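Local coordinates for protein Nup188 (PDB 4KF8) that probably serves as a scaffold nucleoporin of the nuclear pore complex, with structural properties shared with nuclear transport receptors, at residues 248-260 against 313-327. Sequence-based numbering, arbitrary orientation.
Sequences LLRSSVDRLEAPG and VVWDSGAVLENVEFW
The indole of W315 meets helix 248-254 by its pyrrole edge: NE1 donates to S252 OG at 2.9 Å, nearly straight at 160° and close to the ring plane. With its CG anti to the backbone N (chi1 -166°), W315 swings the indole back from the loop toward that hydroxyl. V320 CG2 lies over one face of the ring, offset toward the rim, and V253 CG2 comes in obliquely, 3.9 Å from W315 CD1. A serine in place of W315 would probably leave S252 OG without its indole donor and open a gap beside V253 and V320. V253 also wedges its branches into the first turn of helix 317-327, CG1 reaching A319 CB and CG2 reaching V320 CG2, both at 3.7 Å. Where the chain leaves helix 248-254, the type I turn D254-E257 meets N323 of helix 317-327; N323 ND2 gives a weak bond to V253 O (3.2 Å), while N323 CB lies against L256 O. L256 O takes a weak bond of its own from W327 NE1 (3.2 Å), lying at the edge of the indole near its plane. P259 CD packs against W327 CZ2, and A258 CB touches F326 CB. At the other end L249 CD1 rests on V313 CG1 (3.9 Å). Further out, helix 284-303 backs S252 and L256, L378 packs on V320, and helix 331-337 flanks W327. D316 caps helix 317-327 through a weak bond from G318 N to its OD1. The axes of helix 248-254 and helix 317-327 approach to 9.7 Å at 25°; the end of helix 246-254, with the turn and loop after it, thus packs along helix 317-328 and the loop leading into it, within the alpha-helical, strand-free C-terminal domain of Nup188.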
ATOM      1  N   LEU A 248       3.945  15.119  10.247  1.00 74.39           N
ATOM      2  CA  LEU A 248       3.825  14.635   8.880  1.00 71.72           C
ATOM      3  C   LEU A 248       2.897  15.510   8.047  1.00 71.77           C
ATOM      4  O   LEU A 248       3.181  15.793   6.883  1.00 75.63           O
ATOM      5  CB  LEU A 248       3.347  13.182   8.873  1.00 71.41           C
ATOM      6  CG  LEU A 248       4.438  12.176   9.234  1.00 69.82           C
ATOM      7  CD1 LEU A 248       3.879  10.773   9.297  1.00 68.49           C
ATOM      8  CD2 LEU A 248       5.548  12.267   8.210  1.00 99.59           C
ATOM      9  N   LEU A 249       1.790  15.937   8.648  1.00 72.50           N
ATOM     10  CA  LEU A 249       0.860  16.851   7.989  1.00 76.10           C
ATOM     11  C   LEU A 249       1.558  18.170   7.675  1.00 74.18           C
ATOM     12  O   LEU A 249       1.224  18.851   6.707  1.00 74.02           O
ATOM     13  CB  LEU A 249      -0.359  17.114   8.874  1.00 74.20           C
ATOM     14  CG  LEU A 249      -1.264  15.938   9.241  1.00 73.41           C
ATOM     15  CD1 LEU A 249      -2.277  16.370  10.290  1.00 75.59           C
ATOM     16  CD2 LEU A 249      -1.969  15.389   8.011  1.00 78.26           C
ATOM     17  N   ARG A 250       2.533  18.516   8.508  1.00 75.92           N
ATOM     18  CA  ARG A 250       3.309  19.736   8.350  1.00101.97           C
ATOM     19  C   ARG A 250       4.417  19.534   7.318  1.00 99.63           C
ATOM     20  O   ARG A 250       4.682  20.410   6.495  1.00 77.39           O
ATOM     21  CB  ARG A 250       3.915  20.124   9.697  1.00 80.48           C
ATOM     22  CG  ARG A 250       4.087  21.613   9.918  1.00 91.20           C
ATOM     23  CD  ARG A 250       4.313  21.904  11.394  1.00 96.80           C
ATOM     24  NE  ARG A 250       3.332  21.216  12.231  1.00 99.28           N
ATOM     25  CZ  ARG A 250       3.105  21.498  13.512  1.00103.12           C
ATOM     26  NH1 ARG A 250       3.783  22.466  14.115  1.00106.23           N
ATOM     27  NH2 ARG A 250       2.192  20.815  14.189  1.00102.92           N
ATOM     28  N   SER A 251       5.057  18.370   7.369  1.00 91.21           N
ATOM     29  CA  SER A 251       6.163  18.053   6.472  1.00 82.94           C
ATOM     30  C   SER A 251       5.696  17.872   5.034  1.00 73.87           C
ATOM     31  O   SER A 251       6.373  18.294   4.097  1.00 72.33           O
ATOM     32  CB  SER A 251       6.882  16.787   6.940  1.00 87.64           C
ATOM     33  OG  SER A 251       7.247  16.884   8.306  1.00 96.20           O
ATOM     34  N   SER A 252       4.536  17.242   4.868  1.00 75.29           N
ATOM     35  CA  SER A 252       3.995  16.938   3.546  1.00 68.60           C
ATOM     36  C   SER A 252       3.874  18.173   2.660  1.00 69.74           C
ATOM     37  O   SER A 252       4.044  18.092   1.445  1.00 68.78           O
ATOM     38  CB  SER A 252       2.629  16.259   3.672  1.00 93.53           C
ATOM     39  OG  SER A 252       1.685  17.119   4.286  1.00 69.11           O
ATOM     40  N   VAL A 253       3.581  19.314   3.275  1.00 72.02           N
ATOM     41  CA  VAL A 253       3.441  20.569   2.547  1.00 84.60           C
ATOM     42  C   VAL A 253       4.804  21.205   2.280  1.00 92.97           C
ATOM     43  O   VAL A 253       5.087  21.648   1.166  1.00 92.43           O
ATOM     44  CB  VAL A 253       2.558  21.571   3.315  1.00 90.13           C
ATOM     45  CG1 VAL A 253       2.330  22.827   2.485  1.00 87.23           C
ATOM     46  CG2 VAL A 253       1.232  20.929   3.692  1.00 92.85           C
ATOM     47  N   ASP A 254       5.646  21.240   3.309  1.00 96.95           N
ATOM     48  CA  ASP A 254       6.966  21.858   3.209  1.00 95.84           C
ATOM     49  C   ASP A 254       7.887  21.146   2.221  1.00 92.29           C
ATOM     50  O   ASP A 254       8.774  21.769   1.637  1.00103.05           O
ATOM     51  CB  ASP A 254       7.633  21.936   4.585  1.00 95.14           C
ATOM     52  CG  ASP A 254       7.012  22.995   5.475  1.00100.57           C
ATOM     53  OD1 ASP A 254       6.446  23.967   4.934  1.00 99.46           O
ATOM     54  OD2 ASP A 254       7.095  22.857   6.715  1.00106.95           O
ATOM     55  N   ARG A 255       7.679  19.846   2.039  1.00 74.58           N
ATOM     56  CA  ARG A 255       8.508  19.064   1.124  1.00 75.13           C
ATOM     57  C   ARG A 255       8.344  19.490  -0.331  1.00 83.09           C
ATOM     58  O   ARG A 255       9.301  19.462  -1.102  1.00 90.89           O
ATOM     59  CB  ARG A 255       8.218  17.567   1.259  1.00 69.95           C
ATOM     60  CG  ARG A 255       9.116  16.858   2.251  1.00 70.26           C
ATOM     61  CD  ARG A 255       9.010  15.352   2.114  1.00 72.81           C
ATOM     62  NE  ARG A 255       7.735  14.844   2.604  1.00 66.42           N
ATOM     63  CZ  ARG A 255       7.483  14.589   3.882  1.00 67.17           C
ATOM     64  NH1 ARG A 255       8.417  14.804   4.798  1.00 69.13           N
ATOM     65  NH2 ARG A 255       6.296  14.127   4.249  1.00 76.91           N
ATOM     66  N   LEU A 256       7.131  19.883  -0.702  1.00 83.35           N
ATOM     67  CA  LEU A 256       6.847  20.258  -2.081  1.00 82.49           C
ATOM     68  C   LEU A 256       6.955  21.764  -2.292  1.00 75.30           C
ATOM     69  O   LEU A 256       6.382  22.309  -3.234  1.00 75.91           O
ATOM     70  CB  LEU A 256       5.456  19.771  -2.489  1.00 75.57           C
ATOM     71  CG  LEU A 256       5.201  18.271  -2.360  1.00 69.86           C
ATOM     72  CD1 LEU A 256       3.890  17.912  -3.024  1.00 68.92           C
ATOM     73  CD2 LEU A 256       6.349  17.473  -2.959  1.00 74.63           C
ATOM     74  N   GLU A 257       7.695  22.428  -1.412  1.00 77.63           N
ATOM     75  CA  GLU A 257       7.842  23.875  -1.478  1.00 90.16           C
ATOM     76  C   GLU A 257       8.733  24.281  -2.652  1.00 99.16           C
ATOM     77  O   GLU A 257       9.762  23.654  -2.905  1.00101.09           O
ATOM     78  CB  GLU A 257       8.402  24.406  -0.156  1.00 92.98           C
ATOM     79  CG  GLU A 257       8.169  25.884   0.085  1.00 91.91           C
ATOM     80  CD  GLU A 257       8.240  26.239   1.557  1.00 95.86           C
ATOM     81  OE1 GLU A 257       7.872  25.384   2.392  1.00 86.17           O
ATOM     82  OE2 GLU A 257       8.667  27.366   1.883  1.00102.29           O
ATOM     83  N   ALA A 258       8.320  25.322  -3.370  1.00105.73           N
ATOM     84  CA  ALA A 258       9.066  25.809  -4.526  1.00111.16           C
ATOM     85  C   ALA A 258      10.480  26.225  -4.132  1.00115.06           C
ATOM     86  O   ALA A 258      10.670  26.915  -3.131  1.00119.02           O
ATOM     87  CB  ALA A 258       8.330  26.970  -5.178  1.00115.21           C
ATOM     88  N   PRO A 259      11.477  25.799  -4.926  1.00112.09           N
ATOM     89  CA  PRO A 259      12.898  26.040  -4.640  1.00108.54           C
ATOM     90  C   PRO A 259      13.222  27.521  -4.481  1.00110.10           C
ATOM     91  O   PRO A 259      12.847  28.333  -5.327  1.00111.68           O
ATOM     92  CB  PRO A 259      13.609  25.465  -5.873  1.00110.19           C
ATOM     93  CG  PRO A 259      12.555  25.375  -6.932  1.00111.06           C
ATOM     94  CD  PRO A 259      11.288  25.086  -6.200  1.00110.92           C
ATOM     95  N   GLY A 260      13.910  27.860  -3.396  1.00112.34           N
ATOM     96  CA  GLY A 260      14.269  29.238  -3.118  1.00119.26           C
ATOM     97  C   GLY A 260      13.767  29.702  -1.765  1.00120.55           C
ATOM     98  O   GLY A 260      13.528  28.889  -0.872  1.00117.04           O
ATOM     99  N   VAL A 313      -8.966  18.715  10.734  1.00 86.03           N
ATOM    100  CA  VAL A 313      -7.591  18.266  10.571  1.00 80.97           C
ATOM    101  C   VAL A 313      -6.728  19.413  10.063  1.00 90.65           C
ATOM    102  O   VAL A 313      -7.010  19.992   9.015  1.00 80.73           O
ATOM    103  CB  VAL A 313      -7.495  17.087   9.588  1.00 78.36           C
ATOM    104  CG1 VAL A 313      -6.123  16.448   9.666  1.00 76.72           C
ATOM    105  CG2 VAL A 313      -8.573  16.060   9.881  1.00 78.70           C
ATOM    106  N   VAL A 314      -5.676  19.740  10.808  1.00 93.51           N
ATOM    107  CA  VAL A 314      -4.817  20.866  10.455  1.00 93.57           C
ATOM    108  C   VAL A 314      -3.896  20.542   9.281  1.00 89.33           C
ATOM    109  O   VAL A 314      -2.890  19.850   9.433  1.00 78.98           O
ATOM    110  CB  VAL A 314      -3.973  21.340  11.653  1.00 95.33           C
ATOM    111  CG1 VAL A 314      -3.124  22.537  11.257  1.00 85.35           C
ATOM    112  CG2 VAL A 314      -4.871  21.692  12.827  1.00 98.99           C
ATOM    113  N   TRP A 315      -4.251  21.053   8.109  1.00 79.66           N
ATOM    114  CA  TRP A 315      -3.458  20.848   6.908  1.00 77.83           C
ATOM    115  C   TRP A 315      -3.685  21.999   5.933  1.00 92.38           C
ATOM    116  O   TRP A 315      -4.736  22.083   5.300  1.00 94.03           O
ATOM    117  CB  TRP A 315      -3.819  19.512   6.254  1.00 75.37           C
ATOM    118  CG  TRP A 315      -2.839  19.067   5.213  1.00 73.40           C
ATOM    119  CD1 TRP A 315      -1.525  18.759   5.407  1.00 72.74           C
ATOM    120  CD2 TRP A 315      -3.096  18.865   3.819  1.00 72.09           C
ATOM    121  NE1 TRP A 315      -0.945  18.387   4.220  1.00 71.05           N
ATOM    122  CE2 TRP A 315      -1.888  18.443   3.230  1.00 86.77           C
ATOM    123  CE3 TRP A 315      -4.228  19.004   3.012  1.00 72.29           C
ATOM    124  CZ2 TRP A 315      -1.781  18.158   1.872  1.00 84.05           C
ATOM    125  CZ3 TRP A 315      -4.119  18.720   1.663  1.00 71.03           C
ATOM    126  CH2 TRP A 315      -2.905  18.302   1.107  1.00 69.49           C
ATOM    127  N   ASP A 316      -2.697  22.883   5.824  1.00 95.64           N
ATOM    128  CA  ASP A 316      -2.815  24.074   4.986  1.00105.21           C
ATOM    129  C   ASP A 316      -2.929  23.725   3.504  1.00 79.90           C
ATOM    130  O   ASP A 316      -1.939  23.391   2.858  1.00 78.67           O
ATOM    131  CB  ASP A 316      -1.629  25.017   5.221  1.00110.67           C
ATOM    132  CG  ASP A 316      -1.810  26.367   4.546  1.00113.65           C
ATOM    133  OD1 ASP A 316      -2.964  26.740   4.247  1.00115.16           O
ATOM    134  OD2 ASP A 316      -0.795  27.059   4.322  1.00113.54           O
ATOM    135  N   SER A 317      -4.146  23.810   2.977  1.00 96.76           N
ATOM    136  CA  SER A 317      -4.406  23.536   1.569  1.00 90.58           C
ATOM    137  C   SER A 317      -3.826  24.637   0.692  1.00 99.41           C
ATOM    138  O   SER A 317      -3.324  24.373  -0.402  1.00102.82           O
ATOM    139  CB  SER A 317      -5.911  23.438   1.316  1.00 87.06           C
ATOM    140  OG  SER A 317      -6.519  22.496   2.177  1.00 95.63           O
ATOM    141  N   GLY A 318      -3.909  25.871   1.183  1.00103.26           N
ATOM    142  CA  GLY A 318      -3.488  27.040   0.433  1.00106.77           C
ATOM    143  C   GLY A 318      -2.048  26.988  -0.033  1.00105.44           C
ATOM    144  O   GLY A 318      -1.752  27.292  -1.189  1.00104.47           O
ATOM    145  N   ALA A 319      -1.150  26.602   0.869  1.00104.12           N
ATOM    146  CA  ALA A 319       0.262  26.493   0.537  1.00 99.68           C
ATOM    147  C   ALA A 319       0.490  25.411  -0.510  1.00 95.20           C
ATOM    148  O   ALA A 319       1.302  25.579  -1.417  1.00 97.52           O
ATOM    149  CB  ALA A 319       1.083  26.209   1.781  1.00 83.91           C
ATOM    150  N   VAL A 320      -0.239  24.306  -0.383  1.00 78.97           N
ATOM    151  CA  VAL A 320      -0.096  23.177  -1.297  1.00 76.44           C
ATOM    152  C   VAL A 320      -0.413  23.560  -2.744  1.00 91.37           C
ATOM    153  O   VAL A 320       0.361  23.258  -3.655  1.00 85.75           O
ATOM    154  CB  VAL A 320      -0.979  21.988  -0.864  1.00 74.33           C
ATOM    155  CG1 VAL A 320      -0.951  20.891  -1.915  1.00 72.05           C
ATOM    156  CG2 VAL A 320      -0.520  21.456   0.481  1.00 73.72           C
ATOM    157  N   LEU A 321      -1.547  24.227  -2.942  1.00 97.26           N
ATOM    158  CA  LEU A 321      -1.965  24.684  -4.266  1.00103.01           C
ATOM    159  C   LEU A 321      -0.885  25.513  -4.954  1.00103.99           C
ATOM    160  O   LEU A 321      -0.503  25.231  -6.090  1.00 97.87           O
ATOM    161  CB  LEU A 321      -3.255  25.502  -4.165  1.00107.04           C
ATOM    162  CG  LEU A 321      -4.552  24.728  -3.942  1.00105.84           C
ATOM    163  CD1 LEU A 321      -5.396  25.393  -2.864  1.00108.24           C
ATOM    164  CD2 LEU A 321      -5.334  24.621  -5.243  1.00102.81           C
ATOM    165  N   GLU A 322      -0.398  26.533  -4.253  1.00109.06           N
ATOM    166  CA  GLU A 322       0.642  27.408  -4.779  1.00109.49           C
ATOM    167  C   GLU A 322       1.927  26.636  -5.068  1.00101.79           C
ATOM    168  O   GLU A 322       2.572  26.857  -6.094  1.00104.34           O
ATOM    169  CB  GLU A 322       0.914  28.550  -3.797  1.00112.85           C
ATOM    170  CG  GLU A 322      -0.297  29.435  -3.530  1.00114.87           C
ATOM    171  CD  GLU A 322      -0.104  30.345  -2.333  1.00119.75           C
ATOM    172  OE1 GLU A 322       0.890  30.160  -1.599  1.00118.54           O
ATOM    173  OE2 GLU A 322      -0.947  31.243  -2.127  1.00127.48           O
ATOM    174  N   ASN A 323       2.288  25.731  -4.163  1.00 93.88           N
ATOM    175  CA  ASN A 323       3.456  24.876  -4.345  1.00 80.33           C
ATOM    176  C   ASN A 323       3.320  24.008  -5.589  1.00 86.66           C
ATOM    177  O   ASN A 323       4.292  23.781  -6.307  1.00 84.43           O
ATOM    178  CB  ASN A 323       3.682  23.996  -3.116  1.00 78.40           C
ATOM    179  CG  ASN A 323       4.137  24.783  -1.908  1.00 96.36           C
ATOM    180  OD1 ASN A 323       4.078  26.013  -1.892  1.00102.05           O
ATOM    181  ND2 ASN A 323       4.586  24.075  -0.882  1.00 79.38           N
ATOM    182  N   VAL A 324       2.104  23.539  -5.842  1.00 89.42           N
ATOM    183  CA  VAL A 324       1.832  22.688  -6.994  1.00 92.07           C
ATOM    184  C   VAL A 324       1.998  23.452  -8.306  1.00101.94           C
ATOM    185  O   VAL A 324       2.623  22.957  -9.246  1.00103.37           O
ATOM    186  CB  VAL A 324       0.416  22.071  -6.917  1.00 87.05           C
ATOM    187  CG1 VAL A 324      -0.060  21.640  -8.292  1.00 85.49           C
ATOM    188  CG2 VAL A 324       0.398  20.896  -5.946  1.00 81.68           C
ATOM    189  N   GLU A 325       1.452  24.663  -8.354  1.00108.11           N
ATOM    190  CA  GLU A 325       1.502  25.487  -9.558  1.00111.87           C
ATOM    191  C   GLU A 325       2.929  25.828  -9.977  1.00113.31           C
ATOM    192  O   GLU A 325       3.256  25.802 -11.165  1.00117.33           O
ATOM    193  CB  GLU A 325       0.689  26.770  -9.370  1.00119.25           C
ATOM    194  CG  GLU A 325      -0.800  26.545  -9.125  1.00124.52           C
ATOM    195  CD  GLU A 325      -1.533  26.017 -10.347  1.00128.82           C
ATOM    196  OE1 GLU A 325      -0.956  26.046 -11.457  1.00132.93           O
ATOM    197  OE2 GLU A 325      -2.692  25.575 -10.198  1.00127.72           O
ATOM    198  N   PHE A 326       3.780  26.139  -9.003  1.00111.89           N
ATOM    199  CA  PHE A 326       5.169  26.489  -9.293  1.00113.06           C
ATOM    200  C   PHE A 326       6.051  25.261  -9.508  1.00104.95           C
ATOM    201  O   PHE A 326       7.275  25.368  -9.582  1.00104.50           O
ATOM    202  CB  PHE A 326       5.745  27.403  -8.208  1.00117.13           C
ATOM    203  CG  PHE A 326       5.226  28.812  -8.270  1.00121.98           C
ATOM    204  CD1 PHE A 326       4.643  29.297  -9.431  1.00126.59           C
ATOM    205  CD2 PHE A 326       5.320  29.652  -7.172  1.00125.52           C
ATOM    206  CE1 PHE A 326       4.164  30.594  -9.495  1.00135.13           C
ATOM    207  CE2 PHE A 326       4.842  30.950  -7.231  1.00134.51           C
ATOM    208  CZ  PHE A 326       4.263  31.422  -8.394  1.00138.09           C
ATOM    209  N   TRP A 327       5.418  24.098  -9.604  1.00101.27           N
ATOM    210  CA  TRP A 327       6.092  22.882 -10.038  1.00106.21           C
ATOM    211  C   TRP A 327       5.511  22.451 -11.378  1.00109.92           C
ATOM    212  O   TRP A 327       6.169  21.769 -12.164  1.00113.44           O
ATOM    213  CB  TRP A 327       5.932  21.756  -9.012  1.00101.80           C
ATOM    214  CG  TRP A 327       6.974  21.751  -7.932  1.00103.87           C
ATOM    215  CD1 TRP A 327       6.773  21.940  -6.597  1.00106.38           C
ATOM    216  CD2 TRP A 327       8.384  21.546  -8.101  1.00106.29           C
ATOM    217  NE1 TRP A 327       7.969  21.863  -5.922  1.00108.67           N
ATOM    218  CE2 TRP A 327       8.973  21.625  -6.823  1.00109.30           C
ATOM    219  CE3 TRP A 327       9.204  21.306  -9.207  1.00107.48           C
ATOM    220  CZ2 TRP A 327      10.342  21.471  -6.621  1.00113.48           C
ATOM    221  CZ3 TRP A 327      10.563  21.154  -9.004  1.00111.60           C
ATOM    222  CH2 TRP A 327      11.118  21.237  -7.721  1.00115.04           C
TER